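Local coordinates for CrmK (Actinoalloteichus sp. WH1-2216-6, PDB 5I1V), which is an FAD-linked oxidase with covalently bound flavin that takes part in recycling shunt products during caerulomycin biosynthesis, at residues A29-V43 and A71-M84. Sequence-based numbering, arbitrary orientation.
Sequences AQPEYFRLPYSTAQV and ASPDVDVIVDLSSM
V77 CG2 lies over one face of the Y33 ring, 4.1 Å from its centroid, while CG1 of the same valine reaches ring atom CE1 and E32 OE1 sits in plane at the ring's edge; the same carboxylate forms a salt bridge with K55 through OE2. The F34 ring, on the other side of the sheet, carries P31 CG over the centre of one face; I78 CB comes up obliquely to CD2 at 3.8 Å, and Y16 meets the ring edge-to-face. Strands 33-36 and 77-80 are the parallel central pair of the small mixed sheet in the PCMH-type FAD-binding domain. R35 straddles the pairing: its N donates to I78 O (2.9 Å) and its O accepts from D80 N (2.8 Å, 166° at the hydrogen). Y33 CG stands between backbone N and carbonyl carbon (chi1 57°), which brings the ring across V77. A serine at Y33 would probably leave both V77 methyls without their aromatic cover and open a gap beside the strand pair. Beyond the strands, P37 CG touches V79 CG1 and L81 CD2, and the L81 side chain also contacts the FAD. S83 CB approaches the Y38 ring obliquely, 3.5 Å from Y38 CE1; both hydroxyls bond to N114 OD1 of the second subunit. D80 OD2 pairs with R60, while OD1 takes two bonds: S82 N closes an Asx turn, and S82 OG approaches from above the carboxylate plane at 2.6 Å.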
loop_
_atom_site.group_PDB
_atom_site.type_symbol
_atom_site.label_atom_id
_atom_site.label_comp_id
_atom_site.label_asym_id
_atom_site.label_seq_id
_atom_site.Cartn_x
_atom_site.Cartn_y
_atom_site.Cartn_z
ATOM N N ALA A 29 -2.011 21.812 5.955
ATOM C CA ALA A 29 -2.063 22.404 7.296
ATOM C C ALA A 29 -0.924 23.379 7.573
ATOM O O ALA A 29 0.190 23.222 7.062
ATOM C CB ALA A 29 -2.029 21.290 8.320
ATOM N N GLN A 30 -1.142 24.324 8.475
ATOM C CA GLN A 30 -0.058 25.171 8.933
ATOM C C GLN A 30 -0.099 25.457 10.432
ATOM O O GLN A 30 -0.222 26.607 10.858
ATOM C CB GLN A 30 0.064 26.465 8.097
ATOM C CG GLN A 30 -1.231 27.094 7.763
ATOM C CD GLN A 30 -1.050 28.242 6.771
ATOM O OE1 GLN A 30 0.020 28.899 6.731
ATOM N NE2 GLN A 30 -2.083 28.486 5.960
ATOM N N PRO A 31 0.017 24.411 11.247
ATOM C CA PRO A 31 0.028 24.679 12.689
ATOM C C PRO A 31 1.337 25.309 13.188
ATOM O O PRO A 31 2.381 25.287 12.521
ATOM C CB PRO A 31 -0.158 23.268 13.268
ATOM C CG PRO A 31 0.634 22.454 12.323
ATOM C CD PRO A 31 0.192 22.982 10.988
ATOM N N GLU A 32 1.280 25.850 14.395
ATOM C CA GLU A 32 2.448 26.183 15.170
ATOM C C GLU A 32 3.417 25.010 15.246
ATOM O O GLU A 32 4.638 25.163 15.123
ATOM C CB GLU A 32 2.003 26.499 16.599
ATOM C CG GLU A 32 2.778 27.589 17.270
ATOM C CD GLU A 32 2.417 27.703 18.747
ATOM O OE1 GLU A 32 3.372 27.679 19.549
ATOM O OE2 GLU A 32 1.203 27.775 19.086
ATOM N N TYR A 33 2.857 23.827 15.517
ATOM C CA TYR A 33 3.628 22.636 15.527
ATOM C C TYR A 33 2.737 21.428 15.344
ATOM O O TYR A 33 1.528 21.473 15.605
ATOM C CB TYR A 33 4.473 22.532 16.828
ATOM C CG TYR A 33 3.726 22.573 18.116
ATOM C CD1 TYR A 33 3.257 21.430 18.709
ATOM C CD2 TYR A 33 3.486 23.770 18.738
ATOM C CE1 TYR A 33 2.595 21.471 19.925
ATOM C CE2 TYR A 33 2.789 23.839 19.910
ATOM C CZ TYR A 33 2.349 22.680 20.513
ATOM O OH TYR A 33 1.639 22.761 21.693
ATOM N N PHE A 34 3.331 20.346 14.879
ATOM C CA PHE A 34 2.755 19.004 14.997
ATOM C C PHE A 34 3.340 18.348 16.256
ATOM O O PHE A 34 4.559 18.503 16.604
ATOM C CB PHE A 34 3.112 18.149 13.781
ATOM C CG PHE A 34 2.581 18.691 12.493
ATOM C CD1 PHE A 34 3.323 19.583 11.752
ATOM C CD2 PHE A 34 1.348 18.287 12.018
ATOM C CE1 PHE A 34 2.854 20.051 10.533
ATOM C CE2 PHE A 34 0.879 18.759 10.813
ATOM C CZ PHE A 34 1.625 19.657 10.095
ATOM N N ARG A 35 2.517 17.563 16.943
ATOM C CA ARG A 35 3.020 16.809 18.077
ATOM C C ARG A 35 2.767 15.325 17.736
ATOM O O ARG A 35 1.667 15.001 17.340
ATOM C CB ARG A 35 2.266 17.255 19.344
ATOM C CG ARG A 35 2.605 16.452 20.606
ATOM C CD ARG A 35 4.003 16.628 21.091
ATOM N NE ARG A 35 4.318 18.030 21.393
ATOM C CZ ARG A 35 3.904 18.678 22.472
ATOM N NH1 ARG A 35 3.156 18.078 23.395
ATOM N NH2 ARG A 35 4.254 19.926 22.641
ATOM N N LEU A 36 3.785 14.462 17.821
ATOM C CA LEU A 36 3.618 13.016 17.612
ATOM C C LEU A 36 3.861 12.272 18.939
ATOM O O LEU A 36 5.014 12.066 19.300
ATOM C CB LEU A 36 4.625 12.520 16.587
ATOM C CG LEU A 36 4.607 13.047 15.132
ATOM C CD1 LEU A 36 4.341 11.926 14.131
ATOM C CD2 LEU A 36 3.662 14.167 14.861
ATOM N N PRO A 37 2.784 11.946 19.679
ATOM C CA PRO A 37 2.896 11.230 20.948
ATOM C C PRO A 37 3.039 9.719 20.750
ATOM O O PRO A 37 2.683 9.179 19.698
ATOM C CB PRO A 37 1.612 11.602 21.659
ATOM C CG PRO A 37 0.661 11.890 20.574
ATOM C CD PRO A 37 1.413 12.314 19.385
ATOM N N TYR A 38 3.540 9.044 21.790
ATOM C CA TYR A 38 3.756 7.614 21.742
ATOM C C TYR A 38 2.884 6.883 22.784
ATOM O O TYR A 38 2.888 5.666 22.809
ATOM C CB TYR A 38 5.266 7.276 22.015
ATOM C CG TYR A 38 6.171 7.793 20.931
ATOM C CD1 TYR A 38 6.221 7.156 19.693
ATOM C CD2 TYR A 38 6.929 8.955 21.108
ATOM C CE1 TYR A 38 7.011 7.638 18.673
ATOM C CE2 TYR A 38 7.728 9.459 20.093
ATOM C CZ TYR A 38 7.764 8.796 18.864
ATOM O OH TYR A 38 8.531 9.273 17.832
ATOM N N SER A 39 2.154 7.599 23.642
ATOM C CA SER A 39 1.377 6.960 24.698
ATOM C C SER A 39 0.203 7.863 25.024
ATOM O O SER A 39 0.227 9.063 24.720
ATOM C CB SER A 39 2.251 6.829 25.948
ATOM O OG SER A 39 2.588 8.130 26.429
ATOM N N THR A 40 -0.802 7.276 25.643
ATOM C CA THR A 40 -1.927 8.030 26.169
ATOM C C THR A 40 -1.484 9.216 27.040
ATOM O O THR A 40 -2.057 10.280 26.919
ATOM C CB THR A 40 -2.850 7.111 26.962
ATOM O OG1 THR A 40 -3.310 6.087 26.075
ATOM C CG2 THR A 40 -4.017 7.905 27.489
ATOM N N ALA A 41 -0.500 9.028 27.923
ATOM C CA ALA A 41 -0.026 10.116 28.817
ATOM C C ALA A 41 0.532 11.321 28.010
ATOM O O ALA A 41 0.376 12.484 28.373
ATOM C CB ALA A 41 1.051 9.594 29.758
ATOM N N GLN A 42 1.168 11.032 26.889
ATOM C CA GLN A 42 1.695 12.093 26.052
ATOM C C GLN A 42 0.558 12.831 25.255
ATOM O O GLN A 42 0.662 14.026 24.913
ATOM C CB GLN A 42 2.776 11.508 25.164
ATOM C CG GLN A 42 4.053 11.220 25.899
ATOM C CD GLN A 42 5.086 10.544 25.017
ATOM O OE1 GLN A 42 4.850 10.299 23.831
ATOM N NE2 GLN A 42 6.229 10.229 25.591
ATOM N N VAL A 43 -0.513 12.118 24.954
ATOM C CA VAL A 43 -1.687 12.723 24.334
ATOM C C VAL A 43 -2.343 13.691 25.360
ATOM O O VAL A 43 -2.630 14.874 25.048
ATOM C CB VAL A 43 -2.659 11.664 23.839
ATOM C CG1 VAL A 43 -3.940 12.325 23.349
ATOM C CG2 VAL A 43 -2.008 10.807 22.768
ATOM N N ALA A 71 -6.870 20.203 9.018
ATOM C CA ALA A 71 -5.851 21.046 8.411
ATOM C C ALA A 71 -6.279 22.507 8.138
ATOM O O ALA A 71 -5.514 23.265 7.580
ATOM C CB ALA A 71 -5.365 20.384 7.113
ATOM N N SER A 72 -7.459 22.916 8.584
ATOM C CA SER A 72 -7.830 24.334 8.641
ATOM C C SER A 72 -6.664 25.268 8.992
ATOM O O SER A 72 -5.959 25.001 9.945
ATOM C CB SER A 72 -8.933 24.529 9.698
ATOM O OG SER A 72 -10.173 24.556 9.074
ATOM N N PRO A 73 -6.510 26.398 8.268
ATOM C CA PRO A 73 -5.444 27.377 8.565
ATOM C C PRO A 73 -5.475 27.965 9.961
ATOM O O PRO A 73 -4.465 28.498 10.425
ATOM C CB PRO A 73 -5.674 28.514 7.541
ATOM C CG PRO A 73 -6.944 28.214 6.832
ATOM C CD PRO A 73 -7.331 26.791 7.096
ATOM N N ASP A 74 -6.601 27.895 10.644
ATOM C CA ASP A 74 -6.639 28.416 11.995
ATOM C C ASP A 74 -6.310 27.377 13.061
ATOM O O ASP A 74 -6.411 27.678 14.249
ATOM C CB ASP A 74 -7.997 29.051 12.304
ATOM C CG ASP A 74 -9.123 28.107 12.126
ATOM O OD1 ASP A 74 -9.015 27.165 11.299
ATOM O OD2 ASP A 74 -10.127 28.305 12.809
ATOM N N VAL A 75 -5.902 26.172 12.669
ATOM C CA VAL A 75 -5.513 25.199 13.685
ATOM C C VAL A 75 -4.069 25.439 14.124
ATOM O O VAL A 75 -3.163 25.512 13.287
ATOM C CB VAL A 75 -5.662 23.762 13.188
ATOM C CG1 VAL A 75 -5.093 22.770 14.213
ATOM C CG2 VAL A 75 -7.130 23.464 12.916
ATOM N N ASP A 76 -3.852 25.484 15.437
ATOM C CA ASP A 76 -2.581 25.845 16.004
ATOM C C ASP A 76 -1.708 24.617 16.307
ATOM O O ASP A 76 -0.486 24.723 16.279
ATOM C CB ASP A 76 -2.762 26.619 17.303
ATOM C CG ASP A 76 -3.563 27.889 17.138
ATOM O OD1 ASP A 76 -3.308 28.623 16.137
ATOM O OD2 ASP A 76 -4.456 28.143 18.011
ATOM N N VAL A 77 -2.340 23.486 16.672
ATOM C CA VAL A 77 -1.631 22.299 17.026
ATOM C C VAL A 77 -2.343 21.132 16.441
ATOM O O VAL A 77 -3.547 20.972 16.621
ATOM C CB VAL A 77 -1.575 22.074 18.563
ATOM C CG1 VAL A 77 -0.803 20.797 18.904
ATOM C CG2 VAL A 77 -1.021 23.279 19.246
ATOM N N ILE A 78 -1.603 20.304 15.717
ATOM C CA ILE A 78 -2.124 19.043 15.230
ATOM C C ILE A 78 -1.401 17.900 15.913
ATOM O O ILE A 78 -0.174 17.845 15.905
ATOM C CB ILE A 78 -1.966 18.945 13.708
ATOM C CG1 ILE A 78 -2.830 19.971 13.057
ATOM C CG2 ILE A 78 -2.286 17.518 13.234
ATOM C CD1 ILE A 78 -2.629 20.059 11.543
ATOM N N VAL A 79 -2.153 17.050 16.621
ATOM C CA VAL A 79 -1.613 15.879 17.275
ATOM C C VAL A 79 -1.710 14.718 16.265
ATOM O O VAL A 79 -2.831 14.314 15.900
ATOM C CB VAL A 79 -2.422 15.527 18.537
ATOM C CG1 VAL A 79 -1.908 14.250 19.152
ATOM C CG2 VAL A 79 -2.349 16.639 19.568
ATOM N N ASP A 80 -0.571 14.191 15.827
ATOM C CA ASP A 80 -0.563 13.178 14.783
ATOM C C ASP A 80 -0.301 11.859 15.499
ATOM O O ASP A 80 0.724 11.696 16.127
ATOM C CB ASP A 80 0.488 13.472 13.759
ATOM C CG ASP A 80 0.529 12.479 12.622
ATOM O OD1 ASP A 80 0.511 11.257 12.844
ATOM O OD2 ASP A 80 0.608 12.936 11.453
ATOM N N LEU A 81 -1.252 10.952 15.394
ATOM C CA LEU A 81 -1.205 9.639 16.108
ATOM C C LEU A 81 -0.577 8.494 15.323
ATOM O O LEU A 81 -0.675 7.343 15.725
ATOM C CB LEU A 81 -2.613 9.292 16.534
ATOM C CG LEU A 81 -3.250 10.228 17.557
ATOM C CD1 LEU A 81 -4.552 9.616 18.064
ATOM C CD2 LEU A 81 -2.378 10.532 18.748
ATOM N N SER A 82 0.067 8.783 14.194
ATOM C CA SER A 82 0.609 7.713 13.337
ATOM C C SER A 82 1.672 6.837 13.992
ATOM O O SER A 82 1.836 5.702 13.592
ATOM C CB SER A 82 1.117 8.302 12.001
ATOM O OG SER A 82 2.072 9.305 12.248
ATOM N N SER A 83 2.333 7.304 15.047
ATOM C CA SER A 83 3.264 6.463 15.791
ATOM C C SER A 83 2.605 5.604 16.891
ATOM O O SER A 83 3.299 4.910 17.588
ATOM C CB SER A 83 4.398 7.321 16.393
ATOM O OG SER A 83 5.096 8.057 15.358
ATOM N N MET A 84 1.292 5.674 17.069
ATOM C CA MET A 84 0.567 4.796 17.982
ATOM C C MET A 84 -0.295 3.867 17.114
ATOM O O MET A 84 -1.450 4.151 16.848
ATOM C CB MET A 84 -0.329 5.635 18.933
ATOM C CG MET A 84 0.459 6.520 19.892
ATOM S SD MET A 84 -0.517 7.580 20.972
ATOM C CE MET A 84 -1.570 6.439 21.856
HETATM O O HOH W 1 -3.281 24.613 10.352
HETATM O O HOH W 2 2.024 9.419 16.979
HETATM O O HOH W 3 3.686 4.077 20.657
#